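PDB 3B1N: ribokinase, putative from Burkholderia thailandensis, which is a nucleoside kinase of the pfkB (ribokinase-like) family, binding nucleosides such as inosine and mizoribine and probably phosphorylating them at the expense of ATP. Local coordinates for residues E155-Q158 and P162-F165. Residues are numbered along the deposited sequence; the frame is centred on the assembly and turned at random.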
loop_
_atom_site.group_PDB
_atom_site.type_symbol
_atom_site.label_atom_id
_atom_site.label_comp_id
_atom_site.label_asym_id
_atom_site.label_seq_id
_atom_site.Cartn_x
_atom_site.Cartn_y
_atom_site.Cartn_z
ATOM N N GLU B 155 -15.287 -6.419 28.969
ATOM C CA GLU B 155 -16.478 -5.767 29.481
ATOM C C GLU B 155 -17.748 -6.376 28.929
ATOM O O GLU B 155 -18.722 -6.568 29.640
ATOM C CB GLU B 155 -16.431 -4.299 29.198
ATOM C CG GLU B 155 -15.366 -3.619 30.079
ATOM C CD GLU B 155 -15.340 -2.151 29.936
ATOM O OE1 GLU B 155 -16.214 -1.636 29.200
ATOM O OE2 GLU B 155 -14.443 -1.502 30.559
ATOM N N LEU B 156 -17.758 -6.696 27.638
ATOM C CA LEU B 156 -18.970 -7.297 27.111
ATOM C C LEU B 156 -19.220 -8.672 27.730
ATOM O O LEU B 156 -20.376 -9.042 27.998
ATOM C CB LEU B 156 -18.925 -7.358 25.562
ATOM C CG LEU B 156 -19.058 -6.004 24.885
ATOM C CD1 LEU B 156 -18.525 -6.153 23.459
ATOM C CD2 LEU B 156 -20.517 -5.505 24.868
ATOM N N ALA B 157 -18.152 -9.446 27.954
ATOM C CA ALA B 157 -18.271 -10.810 28.498
ATOM C C ALA B 157 -18.767 -10.706 29.922
ATOM O O ALA B 157 -19.567 -11.520 30.355
ATOM C CB ALA B 157 -16.926 -11.524 28.454
ATOM N N GLN B 158 -18.319 -9.687 30.636
ATOM C CA GLN B 158 -18.705 -9.607 32.038
ATOM C C GLN B 158 -20.145 -9.094 32.174
ATOM O O GLN B 158 -20.882 -9.514 33.081
ATOM C CB GLN B 158 -17.647 -8.831 32.787
ATOM C CG GLN B 158 -17.849 -7.390 32.883
ATOM C CD GLN B 158 -18.210 -7.032 34.297
ATOM O OE1 GLN B 158 -17.469 -7.362 35.231
ATOM N NE2 GLN B 158 -19.364 -6.373 34.480
ATOM N N PRO B 162 -23.937 -11.040 24.242
ATOM C CA PRO B 162 -23.326 -11.929 23.219
ATOM C C PRO B 162 -22.572 -11.047 22.199
ATOM O O PRO B 162 -23.072 -9.997 21.845
ATOM C CB PRO B 162 -24.511 -12.608 22.557
ATOM C CG PRO B 162 -25.740 -11.919 23.021
ATOM C CD PRO B 162 -25.416 -11.005 24.167
ATOM N N PHE B 163 -21.380 -11.453 21.794
ATOM C CA PHE B 163 -20.646 -10.603 20.847
ATOM C C PHE B 163 -19.803 -11.438 19.923
ATOM O O PHE B 163 -19.265 -12.501 20.282
ATOM C CB PHE B 163 -19.796 -9.514 21.571
ATOM C CG PHE B 163 -18.616 -10.057 22.360
ATOM C CD1 PHE B 163 -17.324 -10.046 21.832
ATOM C CD2 PHE B 163 -18.793 -10.552 23.646
ATOM C CE1 PHE B 163 -16.225 -10.527 22.552
ATOM C CE2 PHE B 163 -17.703 -11.022 24.398
ATOM C CZ PHE B 163 -16.418 -11.014 23.875
ATOM N N ILE B 164 -19.692 -10.944 18.680
ATOM C CA ILE B 164 -18.705 -11.469 17.735
ATOM C C ILE B 164 -17.349 -10.815 18.016
ATOM O O ILE B 164 -17.298 -9.601 18.182
ATOM C CB ILE B 164 -19.118 -11.077 16.286
ATOM C CG1 ILE B 164 -20.515 -11.621 15.916
ATOM C CG2 ILE B 164 -18.046 -11.646 15.286
ATOM C CD1 ILE B 164 -20.947 -11.285 14.469
ATOM N N PHE B 165 -16.310 -11.626 18.046
ATOM C CA PHE B 165 -14.919 -11.140 18.116
ATOM C C PHE B 165 -14.307 -11.240 16.719
ATOM O O PHE B 165 -14.246 -12.320 16.133
ATOM C CB PHE B 165 -14.147 -11.969 19.127
ATOM C CG PHE B 165 -12.696 -11.579 19.274
ATOM C CD1 PHE B 165 -12.334 -10.257 19.516
ATOM C CD2 PHE B 165 -11.720 -12.552 19.224
ATOM C CE1 PHE B 165 -10.971 -9.915 19.677
ATOM C CE2 PHE B 165 -10.371 -12.218 19.341
ATOM C CZ PHE B 165 -10.019 -10.894 19.574
#
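The CD2-CE2 side of the Phe-163 ring meets Leu-156 and Ala-157 in the last turn of helix 146-158. Leu-156 comes closest, its CB lying 3.7 Å from Phe-163 CD2, while Leu-156 CD1 lies near the base of the aromatic side chain, 4.1 Å from both CB and CG of Phe-163. The two side chains run at a slant to each other, and the leucine touches through its CB and one methyl branch. Farther out on the ring, Phe-163 CE2 sits 3.9 Å from the backbone N of Ala-157 and 4.2 Å from the CB of that residue. With CG set between the backbone N and the carbonyl carbon (chi1 68°), Phe-163 presents this side to the helix. The contact closes a beta-alpha-beta crossover of the ribokinase-like fold, in which helix 146-158 connects the neighbouring parallel strands 138-141 and 163-165 of the large central sheet. Leu-156 also rests on Ala-139 and Val-141 of the first strand, and Phe-163 touches Ala-139. Phe-163 is hydrogen-bonded through its backbone to Thr-187 and Tyr-188, and Ala-157 packs against Leu-185. Glu-155, its carboxylate leading away from residues 162-165, hydrogen-bonds His-129 and Gly-131.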